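Local coordinates for flagellar basal body protein (PDB 5NPY) that probably builds the flagellar hook of Helicobacter pylori as one of its structural subunits, part of the axial structure that carries the filament, at residues 196-201 / 460-465; 375-380 / 446-451; 394-399 / 421-426; 428-433 / 454-459. One frame throughout, in Å; residues are numbered along the deposited sequence.

Contact 1: 196-201 / 460-465; sequences SVNLNP and SYQDSK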
loop_
_atom_site.group_PDB
_atom_site.type_symbol
_atom_site.label_atom_id
_atom_site.label_comp_id
_atom_site.label_asym_id
_atom_site.label_seq_id
_atom_site.Cartn_x
_atom_site.Cartn_y
_atom_site.Cartn_z
ATOM N N SER A 196 2.681 -1.062 -2.859
ATOM C CA SER A 196 3.250 -1.359 -4.162
ATOM C C SER A 196 4.183 -0.206 -4.494
ATOM O O SER A 196 3.761 0.953 -4.496
ATOM C CB SER A 196 2.168 -1.544 -5.230
ATOM O OG SER A 196 1.065 -0.652 -5.090
ATOM N N VAL A 197 5.453 -0.531 -4.723
ATOM C CA VAL A 197 6.503 0.429 -5.040
ATOM C C VAL A 197 7.326 -0.136 -6.187
ATOM O O VAL A 197 7.602 -1.342 -6.246
ATOM C CB VAL A 197 7.400 0.721 -3.809
ATOM C CG1 VAL A 197 8.043 -0.568 -3.247
ATOM C CG2 VAL A 197 8.457 1.701 -4.138
ATOM N N ASN A 198 7.714 0.725 -7.103
ATOM C CA ASN A 198 8.674 0.343 -8.116
ATOM C C ASN A 198 10.015 0.896 -7.682
ATOM O O ASN A 198 10.093 2.037 -7.220
ATOM C CB ASN A 198 8.265 0.866 -9.490
ATOM C CG ASN A 198 9.226 0.430 -10.554
ATOM O OD1 ASN A 198 9.153 -0.715 -11.006
ATOM N ND2 ASN A 198 10.090 1.334 -11.002
ATOM N N LEU A 199 11.061 0.085 -7.798
ATOM C CA LEU A 199 12.399 0.493 -7.380
ATOM C C LEU A 199 13.296 0.499 -8.607
ATOM O O LEU A 199 13.620 -0.561 -9.146
ATOM C CB LEU A 199 12.951 -0.432 -6.295
ATOM C CG LEU A 199 12.214 -0.513 -4.930
ATOM C CD1 LEU A 199 12.845 -1.559 -4.045
ATOM C CD2 LEU A 199 12.182 0.796 -4.186
ATOM N N ASN A 200 13.682 1.677 -9.044
ATOM C CA ASN A 200 14.509 1.794 -10.239
ATOM C C ASN A 200 15.955 1.994 -9.828
ATOM O O ASN A 200 16.254 2.894 -9.023
ATOM C CB ASN A 200 14.037 2.962 -11.107
ATOM C CG ASN A 200 14.704 2.984 -12.501
ATOM O OD1 ASN A 200 15.921 2.982 -12.618
ATOM N ND2 ASN A 200 13.891 3.013 -13.551
ATOM N N PRO A 201 16.875 1.180 -10.352
ATOM C CA PRO A 201 18.272 1.220 -9.872
ATOM C C PRO A 201 19.068 2.421 -10.351
ATOM O O PRO A 201 20.239 2.552 -9.971
ATOM C CB PRO A 201 18.872 -0.090 -10.424
ATOM C CG PRO A 201 17.991 -0.450 -11.613
ATOM C CD PRO A 201 16.605 0.062 -11.276
ATOM N N SER A 460 12.518 -1.048 -15.234
ATOM C CA SER A 460 13.551 -0.104 -15.663
ATOM C C SER A 460 12.959 1.147 -16.302
ATOM O O SER A 460 13.529 2.237 -16.176
ATOM C CB SER A 460 14.503 -0.782 -16.655
ATOM O OG SER A 460 15.837 -0.807 -16.169
ATOM N N TYR A 461 11.821 1.016 -16.988
ATOM C CA TYR A 461 11.289 2.130 -17.752
ATOM C C TYR A 461 10.575 3.153 -16.878
ATOM O O TYR A 461 10.338 4.267 -17.342
ATOM C CB TYR A 461 10.355 1.616 -18.859
ATOM C CG TYR A 461 9.088 0.906 -18.367
ATOM C CD1 TYR A 461 9.021 -0.491 -18.281
ATOM C CD2 TYR A 461 7.949 1.632 -18.031
ATOM C CE1 TYR A 461 7.851 -1.126 -17.862
ATOM C CE2 TYR A 461 6.788 1.010 -17.592
ATOM C CZ TYR A 461 6.737 -0.364 -17.506
ATOM O OH TYR A 461 5.562 -0.967 -17.077
ATOM N N GLN A 462 10.240 2.805 -15.633
ATOM C CA GLN A 462 9.506 3.664 -14.716
ATOM C C GLN A 462 10.441 4.199 -13.630
ATOM O O GLN A 462 11.349 3.489 -13.173
ATOM C CB GLN A 462 8.328 2.878 -14.105
ATOM C CG GLN A 462 7.351 3.645 -13.196
ATOM C CD GLN A 462 6.203 2.745 -12.684
ATOM O OE1 GLN A 462 6.446 1.675 -12.125
ATOM N NE2 GLN A 462 4.953 3.179 -12.885
ATOM N N ASP A 463 10.230 5.455 -13.213
ATOM C CA ASP A 463 10.991 5.972 -12.072
ATOM C C ASP A 463 10.723 5.146 -10.813
ATOM O O ASP A 463 9.713 4.434 -10.695
ATOM C CB ASP A 463 10.651 7.439 -11.752
ATOM C CG ASP A 463 11.032 8.397 -12.857
ATOM O OD1 ASP A 463 10.905 9.634 -12.648
ATOM O OD2 ASP A 463 11.452 7.939 -13.944
ATOM N N SER A 464 11.634 5.245 -9.850
ATOM C CA SER A 464 11.273 4.805 -8.500
ATOM C C SER A 464 10.026 5.562 -8.050
ATOM O O SER A 464 9.921 6.781 -8.238
ATOM C CB SER A 464 12.422 5.026 -7.525
ATOM O OG SER A 464 13.545 4.260 -7.908
ATOM N N LYS A 465 9.054 4.834 -7.511
ATOM C CA LYS A 465 7.730 5.414 -7.320
ATOM C C LYS A 465 6.937 4.557 -6.355
ATOM O O LYS A 465 6.965 3.329 -6.458
ATOM C CB LYS A 465 6.965 5.500 -8.656
ATOM C CG LYS A 465 5.686 6.301 -8.630
ATOM C CD LYS A 465 4.969 6.268 -10.020
ATOM C CE LYS A 465 5.930 6.442 -11.211
ATOM N NZ LYS A 465 6.374 7.880 -11.438
HETATM O O HOH W 1 15.836 5.091 -6.867
#
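With CG anti to the backbone N (chi1 -170°), the side chain of N200 reaches across to the backbone of 460-465, while S464, its OG beside its own backbone N (chi1 -62°), turns its hydroxyl back to the N-H of N200. The amide nitrogen ND2 of N200 sits between two carbonyls: it lies 2.6 Å from Q462 O, which falls in the N200 amide plane although ND2 stands above the plane of that carbonyl, and it makes a weak, bent bond of 2.8 Å to S460 O. S464 OG accepts from N200 N at 2.8 Å, and water 1 joins this hydroxyl to N200 O.

Two residues earlier, on the same side of the strand, N198 also uses its amide. Its ND2 donates to D463 O over 3.1 Å from above the carbonyl plane, its CB lies 3.3 Å from Q462 OE1, and the two amide planes are 61° apart. Its OD1 accepts from L459 N and S457 OG. The backbones of N198 and K465 form an antiparallel hydrogen-bonded pair, with N198 N to K465 O at 2.8 Å and K465 N to N198 O at 3.0 Å.

That pair closes one end of the ladder between strand 192-198 and strand 465-471, the latter outermost in a four-stranded mixed sheet. V197 and L199 pack on Y357 of strand 346-364 and Y377 of strand 370-381.

Contact 2: 375-380 / 446-451; sequences SEYYMT and YSLDKS. With 144 (tris-hydroxymethyl-methyl-ammonium), chain B.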
loop_
_atom_site.group_PDB
_atom_site.type_symbol
_atom_site.label_atom_id
_atom_site.label_comp_id
_atom_site.label_asym_id
_atom_site.label_seq_id
_atom_site.Cartn_x
_atom_site.Cartn_y
_atom_site.Cartn_z
ATOM N N SER A 375 10.199 3.934 4.994
ATOM C CA SER A 375 11.070 2.889 4.478
ATOM C C SER A 375 12.157 3.548 3.668
ATOM O O SER A 375 11.863 4.392 2.823
ATOM C CB SER A 375 10.337 1.894 3.577
ATOM O OG SER A 375 9.562 0.999 4.328
ATOM N N GLU A 376 13.395 3.135 3.906
ATOM C CA GLU A 376 14.529 3.521 3.089
ATOM C C GLU A 376 15.155 2.272 2.472
ATOM O O GLU A 376 15.313 1.252 3.146
ATOM C CB GLU A 376 15.541 4.255 3.928
ATOM C CG GLU A 376 14.954 5.337 4.818
ATOM C CD GLU A 376 16.069 6.114 5.478
ATOM O OE1 GLU A 376 16.264 5.984 6.699
ATOM O OE2 GLU A 376 16.817 6.789 4.742
ATOM N N TYR A 377 15.532 2.373 1.200
ATOM C CA TYR A 377 15.938 1.237 0.372
ATOM C C TYR A 377 17.365 1.452 -0.115
ATOM O O TYR A 377 17.705 2.533 -0.625
ATOM C CB TYR A 377 14.991 1.074 -0.839
ATOM C CG TYR A 377 13.489 1.035 -0.512
ATOM C CD1 TYR A 377 12.744 -0.138 -0.685
ATOM C CD2 TYR A 377 12.814 2.179 -0.046
ATOM C CE1 TYR A 377 11.367 -0.186 -0.385
ATOM C CE2 TYR A 377 11.452 2.144 0.231
ATOM C CZ TYR A 377 10.728 0.951 0.072
ATOM O OH TYR A 377 9.369 0.895 0.365
ATOM N N TYR A 378 18.197 0.424 0.030
ATOM C CA TYR A 378 19.579 0.458 -0.422
ATOM C C TYR A 378 19.799 -0.759 -1.301
ATOM O O TYR A 378 19.528 -1.882 -0.866
ATOM C CB TYR A 378 20.551 0.448 0.757
ATOM C CG TYR A 378 20.254 1.481 1.834
ATOM C CD1 TYR A 378 19.507 1.155 2.962
ATOM C CD2 TYR A 378 20.730 2.768 1.730
ATOM C CE1 TYR A 378 19.231 2.104 3.954
ATOM C CE2 TYR A 378 20.454 3.717 2.694
ATOM C CZ TYR A 378 19.706 3.379 3.800
ATOM O OH TYR A 378 19.441 4.326 4.752
ATOM N N MET A 379 20.290 -0.549 -2.530
ATOM C CA MET A 379 20.486 -1.655 -3.474
ATOM C C MET A 379 21.793 -2.376 -3.214
ATOM O O MET A 379 22.845 -1.749 -3.086
ATOM C CB MET A 379 20.471 -1.183 -4.919
ATOM C CG MET A 379 20.363 -2.335 -5.916
ATOM S SD MET A 379 20.047 -1.656 -7.581
ATOM C CE MET A 379 21.672 -1.733 -8.293
ATOM N N THR A 380 21.733 -3.700 -3.180
ATOM C CA THR A 380 22.874 -4.492 -2.756
ATOM C C THR A 380 23.371 -5.448 -3.817
ATOM O O THR A 380 24.530 -5.871 -3.746
ATOM C CB THR A 380 22.523 -5.310 -1.496
ATOM O OG1 THR A 380 21.386 -6.153 -1.784
ATOM C CG2 THR A 380 22.180 -4.387 -0.328
ATOM N N TYR A 446 3.519 -5.505 8.001
ATOM C CA TYR A 446 3.934 -4.631 6.901
ATOM C C TYR A 446 4.462 -5.483 5.751
ATOM O O TYR A 446 5.376 -6.291 5.951
ATOM C CB TYR A 446 5.008 -3.652 7.377
ATOM C CG TYR A 446 5.469 -2.579 6.392
ATOM C CD1 TYR A 446 6.714 -2.012 6.522
ATOM C CD2 TYR A 446 4.637 -2.070 5.406
ATOM C CE1 TYR A 446 7.154 -1.035 5.673
ATOM C CE2 TYR A 446 5.076 -1.074 4.556
ATOM C CZ TYR A 446 6.337 -0.560 4.699
ATOM O OH TYR A 446 6.818 0.428 3.875
ATOM N N SER A 447 3.881 -5.314 4.560
ATOM C CA SER A 447 4.278 -6.060 3.360
ATOM C C SER A 447 4.745 -5.096 2.276
ATOM O O SER A 447 4.016 -4.163 1.893
ATOM C CB SER A 447 3.134 -6.926 2.803
ATOM O OG SER A 447 2.697 -7.909 3.741
ATOM N N LEU A 448 5.958 -5.322 1.789
ATOM C CA LEU A 448 6.583 -4.436 0.818
ATOM C C LEU A 448 6.249 -4.785 -0.628
ATOM O O LEU A 448 6.728 -4.100 -1.530
ATOM C CB LEU A 448 8.098 -4.471 1.002
ATOM C CG LEU A 448 8.542 -3.909 2.356
ATOM C CD1 LEU A 448 10.007 -4.183 2.567
ATOM C CD2 LEU A 448 8.244 -2.388 2.489
ATOM N N ASP A 449 5.455 -5.825 -0.887
ATOM C CA ASP A 449 5.550 -6.472 -2.187
ATOM C C ASP A 449 4.326 -6.304 -3.060
ATOM O O ASP A 449 4.399 -6.633 -4.242
ATOM C CB ASP A 449 5.854 -7.977 -2.033
ATOM C CG ASP A 449 4.741 -8.737 -1.338
ATOM O OD1 ASP A 449 4.503 -9.899 -1.724
ATOM O OD2 ASP A 449 4.114 -8.169 -0.409
ATOM N N LYS A 450 3.214 -5.828 -2.509
ATOM C CA LYS A 450 2.015 -5.509 -3.273
ATOM C C LYS A 450 1.028 -4.828 -2.337
ATOM O O LYS A 450 1.107 -4.966 -1.108
ATOM C CB LYS A 450 1.364 -6.748 -3.890
ATOM C CG LYS A 450 0.663 -7.663 -2.844
ATOM C CD LYS A 450 0.111 -8.933 -3.523
ATOM C CE LYS A 450 -0.602 -9.847 -2.534
ATOM N NZ LYS A 450 0.351 -10.501 -1.591
ATOM N N SER A 451 0.081 -4.121 -2.951
ATOM C CA SER A 451 -1.096 -3.524 -2.336
ATOM C C SER A 451 -2.328 -4.185 -2.949
ATOM O O SER A 451 -2.225 -5.193 -3.656
ATOM C CB SER A 451 -1.110 -2.006 -2.570
ATOM O OG SER A 451 -1.177 -1.735 -3.966
HETATM C C1 144 B . 22.680 -11.207 0.236
HETATM N N 144 B . 22.686 -9.759 0.024
HETATM C C2 144 B . 24.050 -9.248 0.157
HETATM O O2 144 B . 24.466 -9.080 1.490
HETATM C C3 144 B . 21.832 -9.104 1.009
HETATM O O3 144 B . 21.475 -7.811 0.573
HETATM C C4 144 B . 22.201 -9.359 -1.307
HETATM O O4 144 B . 21.865 -10.362 -2.240
#
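Y446 meets S375 through the outer end of its ring, and the serine is the side chain to follow. CB of S375 points at the other segment and comes within 3.8 Å of Y446 OH. From there chi1 of -76° sets OG beside the backbone N of S375, at the edge of the tyrosine ring and near its plane. OG lies 3.4 Å from Y446 CE1 and 2.8 Å from Y446 OH; this last is a hydrogen bond in which either hydroxyl could be the donor. The same OG also bonds to S402 OG on strand 396-406, so the serine hydroxyl links three strands.

A methyl of L448 lies beside two hydroxyls, its CD2 4.1 Å from S375 OG and, equally, 4.1 Å from Y377 OH. The side chains of Y377 and L448 run past each other in opposite directions, and the hydroxyl of Y377 is satisfied by T359 OG1 on strand 346-364.

Far along the same strand, T380 OG1 donates to O3 of the bound tris-hydroxymethyl-methyl-ammonium at 2.9 Å and bonds to T397 OG1.

The backbones stay apart, and side chains alone join the sheet containing strand 370-381 to the one containing strand 442-447. S375 and Y446 bond across the contact, with S402 a further partner of S375; pairing neutral hydroxyls in a buried place probably offsets their desolvation.

Contact 3: 394-399 / 421-426; sequences KNQTWE and VGFDSA. With 144 (tris-hydroxymethyl-methyl-ammonium), chain B.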
loop_
_atom_site.group_PDB
_atom_site.type_symbol
_atom_site.label_atom_id
_atom_site.label_comp_id
_atom_site.label_asym_id
_atom_site.label_seq_id
_atom_site.Cartn_x
_atom_site.Cartn_y
_atom_site.Cartn_z
ATOM N N LYS A 394 21.790 -14.207 -8.474
ATOM C CA LYS A 394 21.121 -13.867 -9.719
ATOM C C LYS A 394 20.133 -12.714 -9.540
ATOM O O LYS A 394 20.056 -11.808 -10.390
ATOM C CB LYS A 394 20.396 -15.095 -10.272
ATOM C CG LYS A 394 20.071 -14.995 -11.749
ATOM C CD LYS A 394 18.603 -15.152 -11.983
ATOM C CE LYS A 394 18.087 -16.450 -11.381
ATOM N NZ LYS A 394 16.646 -16.304 -11.097
ATOM N N ASN A 395 19.306 -12.770 -8.495
ATOM C CA ASN A 395 18.227 -11.799 -8.343
ATOM C C ASN A 395 18.731 -10.443 -7.867
ATOM O O ASN A 395 19.588 -10.354 -6.977
ATOM C CB ASN A 395 17.185 -12.309 -7.357
ATOM C CG ASN A 395 16.441 -13.455 -7.887
ATOM O OD1 ASN A 395 16.529 -13.733 -9.077
ATOM N ND2 ASN A 395 15.704 -14.160 -7.020
ATOM N N GLN A 396 18.161 -9.383 -8.440
ATOM C CA GLN A 396 18.402 -8.049 -7.912
ATOM C C GLN A 396 17.800 -7.953 -6.521
ATOM O O GLN A 396 16.699 -8.454 -6.269
ATOM C CB GLN A 396 17.798 -6.985 -8.817
ATOM C CG GLN A 396 17.489 -5.692 -8.102
ATOM C CD GLN A 396 17.484 -4.528 -9.037
ATOM O OE1 GLN A 396 18.321 -4.447 -9.945
ATOM N NE2 GLN A 396 16.538 -3.602 -8.833
ATOM N N THR A 397 18.536 -7.336 -5.598
ATOM C CA THR A 397 18.051 -7.228 -4.228
ATOM C C THR A 397 18.311 -5.836 -3.691
ATOM O O THR A 397 19.305 -5.190 -4.030
ATOM C CB THR A 397 18.687 -8.277 -3.233
ATOM O OG1 THR A 397 20.086 -8.027 -3.057
ATOM C CG2 THR A 397 18.475 -9.684 -3.733
ATOM N N TRP A 398 17.423 -5.418 -2.807
ATOM C CA TRP A 398 17.568 -4.222 -1.995
ATOM C C TRP A 398 17.404 -4.624 -0.539
ATOM O O TRP A 398 16.622 -5.523 -0.233
ATOM C CB TRP A 398 16.512 -3.153 -2.363
ATOM C CG TRP A 398 16.554 -2.696 -3.777
ATOM C CD1 TRP A 398 16.409 -3.464 -4.893
ATOM C CD2 TRP A 398 16.700 -1.337 -4.241
ATOM N NE1 TRP A 398 16.461 -2.668 -6.024
ATOM C CE2 TRP A 398 16.648 -1.366 -5.648
ATOM C CE3 TRP A 398 16.876 -0.103 -3.597
ATOM C CZ2 TRP A 398 16.782 -0.218 -6.425
ATOM C CZ3 TRP A 398 16.994 1.033 -4.364
ATOM C CH2 TRP A 398 16.944 0.971 -5.768
ATOM N N GLU A 399 18.126 -3.950 0.362
ATOM C CA GLU A 399 17.876 -4.079 1.798
ATOM C C GLU A 399 17.092 -2.871 2.289
ATOM O O GLU A 399 17.526 -1.720 2.098
ATOM C CB GLU A 399 19.169 -4.216 2.608
ATOM C CG GLU A 399 19.979 -5.417 2.201
ATOM C CD GLU A 399 20.958 -5.856 3.257
ATOM O OE1 GLU A 399 20.711 -5.583 4.448
ATOM O OE2 GLU A 399 21.965 -6.484 2.886
ATOM N N VAL A 421 14.880 -7.704 0.235
ATOM C CA VAL A 421 13.873 -7.737 -0.818
ATOM C C VAL A 421 14.539 -8.135 -2.128
ATOM O O VAL A 421 15.648 -7.675 -2.410
ATOM C CB VAL A 421 13.218 -6.349 -0.912
ATOM C CG1 VAL A 421 12.703 -6.077 -2.246
ATOM C CG2 VAL A 421 12.172 -6.187 0.141
ATOM N N GLY A 422 13.883 -9.025 -2.906
ATOM C CA GLY A 422 14.413 -9.486 -4.174
ATOM C C GLY A 422 13.409 -9.307 -5.310
ATOM O O GLY A 422 12.234 -9.028 -5.088
ATOM N N PHE A 423 13.890 -9.469 -6.543
ATOM C CA PHE A 423 13.021 -9.333 -7.714
ATOM C C PHE A 423 13.184 -10.510 -8.664
ATOM O O PHE A 423 14.304 -10.892 -9.000
ATOM C CB PHE A 423 13.276 -8.020 -8.478
ATOM C CG PHE A 423 12.782 -6.819 -7.741
ATOM C CD1 PHE A 423 13.629 -6.100 -6.918
ATOM C CD2 PHE A 423 11.448 -6.454 -7.809
ATOM C CE1 PHE A 423 13.168 -5.013 -6.192
ATOM C CE2 PHE A 423 10.981 -5.363 -7.084
ATOM C CZ PHE A 423 11.842 -4.638 -6.293
ATOM N N ASP A 424 12.060 -11.039 -9.134
ATOM C CA ASP A 424 12.083 -12.118 -10.111
ATOM C C ASP A 424 12.800 -11.667 -11.381
ATOM O O ASP A 424 12.493 -10.620 -11.951
ATOM C CB ASP A 424 10.651 -12.564 -10.395
ATOM C CG ASP A 424 10.575 -13.762 -11.331
ATOM O OD1 ASP A 424 10.070 -14.812 -10.890
ATOM O OD2 ASP A 424 10.995 -13.648 -12.502
ATOM N N SER A 425 13.793 -12.443 -11.810
ATOM C CA SER A 425 14.628 -11.980 -12.914
ATOM C C SER A 425 13.875 -11.908 -14.247
ATOM O O SER A 425 14.334 -11.213 -15.159
ATOM C CB SER A 425 15.853 -12.884 -13.028
ATOM O OG SER A 425 15.463 -14.247 -12.973
ATOM N N ALA A 426 12.727 -12.584 -14.374
ATOM C CA ALA A 426 11.924 -12.587 -15.599
ATOM C C ALA A 426 10.767 -11.586 -15.528
ATOM O O ALA A 426 10.871 -10.467 -16.044
ATOM C CB ALA A 426 11.380 -13.996 -15.867
HETATM C C1 144 B . 22.680 -11.207 0.236
HETATM N N 144 B . 22.686 -9.759 0.024
HETATM C C2 144 B . 24.050 -9.248 0.157
HETATM O O2 144 B . 24.466 -9.080 1.490
HETATM C C3 144 B . 21.832 -9.104 1.009
HETATM O O3 144 B . 21.475 -7.811 0.573
HETATM C C4 144 B . 22.201 -9.359 -1.307
HETATM O O4 144 B . 21.865 -10.362 -2.240
HETATM O O HOH W 2 16.330 -10.018 -10.467
#
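W398 and F423 cross obliquely on one face of a hairpin, their planes steeply turned: the plane of the indole's five-membered ring makes 80° with the phenyl, and their centroids are 5.8 Å apart. The meeting point is W398 CD1, which lies near the F423 ring plane at its edge, 3.8 Å from CE1. Q396 points the same way as F423, its CG 4.1 Å from F423 CD1.

The backbones that carry these rings run antiparallel. W398 and V421 form a hydrogen-bonded pair, W398 N giving to V421 O and V421 N giving to W398 O. Between that pair and Q396, T397 faces G422 in a non-hydrogen-bonded pair, its side chain on the other face of the sheet. Water 2 joins Q396 N to F423 O.

At the loop end K394, bent at chi2 and chi3, brings NZ back to S425 OG at 3.0 Å and to N395 OD1. D424 OD2 accepts from A426 N, an Asx turn.

T397 and E399 both lie on the face away from W398. E399 OE2 accepts from O3 of the bound tris-hydroxymethyl-methyl-ammonium at 2.7 Å, and T397 OG1 takes a weak bond from its O4 while also bonding to T380 OG1. This is an antiparallel beta hairpin, strands 396-406 and 411-423, with W398, V421, F423 and Q396 on one face, while the other supplies T397 and E399 to the ligand pocket.

Contact 4: 428-433 / 454-459; sequences HKMKSA and HDSSDL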
loop_
_atom_site.group_PDB
_atom_site.type_symbol
_atom_site.label_atom_id
_atom_site.label_comp_id
_atom_site.label_asym_id
_atom_site.label_seq_id
_atom_site.Cartn_x
_atom_site.Cartn_y
_atom_site.Cartn_z
ATOM N N HIS A 428 8.928 -8.860 -13.439
ATOM C CA HIS A 428 9.689 -7.990 -12.556
ATOM C C HIS A 428 9.033 -7.811 -11.192
ATOM O O HIS A 428 9.189 -6.762 -10.570
ATOM C CB HIS A 428 9.963 -6.677 -13.272
ATOM C CG HIS A 428 10.934 -6.857 -14.394
ATOM N ND1 HIS A 428 12.284 -6.615 -14.254
ATOM C CD2 HIS A 428 10.768 -7.364 -15.639
ATOM C CE1 HIS A 428 12.897 -6.910 -15.385
ATOM N NE2 HIS A 428 12.002 -7.371 -16.240
ATOM N N LYS A 429 8.349 -8.847 -10.692
ATOM C CA LYS A 429 7.626 -8.756 -9.424
ATOM C C LYS A 429 8.571 -8.944 -8.254
ATOM O O LYS A 429 9.518 -9.731 -8.324
ATOM C CB LYS A 429 6.511 -9.799 -9.344
ATOM C CG LYS A 429 5.528 -9.803 -10.531
ATOM C CD LYS A 429 4.681 -8.529 -10.614
ATOM C CE LYS A 429 3.584 -8.677 -11.655
ATOM N NZ LYS A 429 2.881 -7.390 -11.930
ATOM N N MET A 430 8.305 -8.214 -7.177
ATOM C CA MET A 430 9.105 -8.304 -5.960
ATOM C C MET A 430 8.899 -9.639 -5.236
ATOM O O MET A 430 7.789 -10.170 -5.171
ATOM C CB MET A 430 8.751 -7.151 -5.010
ATOM C CG MET A 430 9.691 -7.000 -3.811
ATOM S SD MET A 430 9.125 -5.892 -2.477
ATOM C CE MET A 430 9.996 -4.383 -3.054
ATOM N N LYS A 431 9.979 -10.119 -4.606
ATOM C CA LYS A 431 10.031 -11.354 -3.817
ATOM C C LYS A 431 10.413 -10.986 -2.388
ATOM O O LYS A 431 11.565 -10.629 -2.129
ATOM C CB LYS A 431 11.069 -12.324 -4.388
ATOM C CG LYS A 431 10.720 -13.039 -5.684
ATOM C CD LYS A 431 11.793 -14.108 -5.957
ATOM C CE LYS A 431 11.293 -15.262 -6.804
ATOM N NZ LYS A 431 10.537 -16.270 -6.019
ATOM N N SER A 432 9.472 -11.070 -1.455
ATOM C CA SER A 432 9.768 -10.637 -0.095
ATOM C C SER A 432 8.723 -11.208 0.847
ATOM O O SER A 432 7.663 -11.673 0.428
ATOM C CB SER A 432 9.808 -9.108 0.025
ATOM O OG SER A 432 8.512 -8.570 -0.195
ATOM N N ALA A 433 9.033 -11.142 2.135
ATOM C CA ALA A 433 8.194 -11.689 3.182
ATOM C C ALA A 433 7.707 -10.571 4.087
ATOM O O ALA A 433 8.484 -9.669 4.425
ATOM C CB ALA A 433 8.961 -12.731 4.027
ATOM N N HIS A 454 -1.917 -3.087 -7.089
ATOM C CA HIS A 454 -0.645 -3.106 -7.806
ATOM C C HIS A 454 0.355 -3.964 -7.041
ATOM O O HIS A 454 0.236 -4.146 -5.823
ATOM C CB HIS A 454 -0.062 -1.678 -8.001
ATOM C CG HIS A 454 -1.041 -0.711 -8.585
ATOM N ND1 HIS A 454 -1.098 -0.434 -9.932
ATOM C CD2 HIS A 454 -2.032 0.014 -8.014
ATOM C CE1 HIS A 454 -2.067 0.429 -10.167
ATOM N NE2 HIS A 454 -2.650 0.719 -9.021
ATOM N N ASP A 455 1.320 -4.506 -7.792
ATOM C CA ASP A 455 2.462 -5.273 -7.316
ATOM C C ASP A 455 3.731 -4.423 -7.364
ATOM O O ASP A 455 3.886 -3.554 -8.233
ATOM C CB ASP A 455 2.663 -6.529 -8.177
ATOM C CG ASP A 455 1.437 -7.430 -8.199
ATOM O OD1 ASP A 455 0.969 -7.809 -7.112
ATOM O OD2 ASP A 455 0.932 -7.755 -9.294
ATOM N N SER A 456 4.649 -4.691 -6.432
ATOM C CA SER A 456 5.921 -3.996 -6.438
ATOM C C SER A 456 6.847 -4.581 -7.500
ATOM O O SER A 456 6.745 -5.756 -7.879
ATOM C CB SER A 456 6.583 -4.040 -5.063
ATOM O OG SER A 456 5.747 -3.443 -4.089
ATOM N N SER A 457 7.737 -3.734 -8.015
ATOM C CA SER A 457 8.502 -4.114 -9.192
ATOM C C SER A 457 9.836 -3.392 -9.210
ATOM O O SER A 457 10.052 -2.424 -8.480
ATOM C CB SER A 457 7.723 -3.831 -10.471
ATOM O OG SER A 457 7.083 -2.574 -10.368
ATOM N N ASP A 458 10.746 -3.921 -10.030
ATOM C CA ASP A 458 11.987 -3.245 -10.367
ATOM C C ASP A 458 12.002 -2.902 -11.862
ATOM O O ASP A 458 12.970 -3.206 -12.563
ATOM C CB ASP A 458 13.181 -4.115 -9.952
ATOM C CG ASP A 458 13.321 -5.389 -10.794
ATOM O OD1 ASP A 458 12.320 -5.896 -11.330
ATOM O OD2 ASP A 458 14.458 -5.876 -10.934
ATOM N N LEU A 459 10.928 -2.266 -12.353
ATOM C CA LEU A 459 10.790 -1.919 -13.773
ATOM C C LEU A 459 11.747 -0.805 -14.169
ATOM O O LEU A 459 11.760 0.265 -13.551
ATOM C CB LEU A 459 9.359 -1.476 -14.091
ATOM C CG LEU A 459 8.238 -2.514 -14.032
ATOM C CD1 LEU A 459 6.841 -1.880 -14.211
ATOM C CD2 LEU A 459 8.496 -3.637 -15.033
#
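H428 and D458 provide the main polar side-chain contact. H428 ND1 donates to D458 OD1 at 3.0 Å; the oxygen lies in the imidazole plane, whereas the nitrogen approaches it from above the carboxylate plane, the two planes being 39° apart. D458 CG sits between its backbone N and carbonyl carbon (chi1 69°), which swings the carboxylate to the edge of the ring.

Charge pairing comes next along the segment. K429, bent at chi2, turns back so that NZ reaches D455 OD2 at 3.3 Å, a salt bridge whose hydrogen bond is weak.

Two backbone bonds complete the polar set. M430 N gives to S456 O at 3.0 Å, and D458 N gives to H428 O at 3.3 Å, flanking K429 and S457.

Apolar contact is modest: M430 CB meets S456 CB at 3.8 Å, and L459 CD2 lies 3.8 Å from H428 CB. S456 OG itself is taken by L448 O and V197 N.

K429, just ahead of short strand 430-431, is thus bridged to S457 in the loop between strands 442-447 and 465-471: an isolated beta bridge with polar side-chain bonds beside it, tying that loop to the edge of the hairpin sheet.

All four contacts lie in the middle of the elongated chain, their centres 9 to 13 Å apart. Along the sequence contact 1 spans the other three, contact 3 falls within the span of contact 2, and contacts 2 and 4 alternate. Two sheets meet here: strands 192-198, 442-447 and 465-471 on one side, strands 370-381, 396-406, 411-423 and 430-431 on the other. The loop that precedes strand 465-471 (residues 454-464) ties them together, serving contacts 1 and 4, while L199 packs against Y377, W398 and F423. Contacts 2 and 3 share the bound ligand through T380, T397 and E399. Together they join distant parts of the sequence where the two sheets meet.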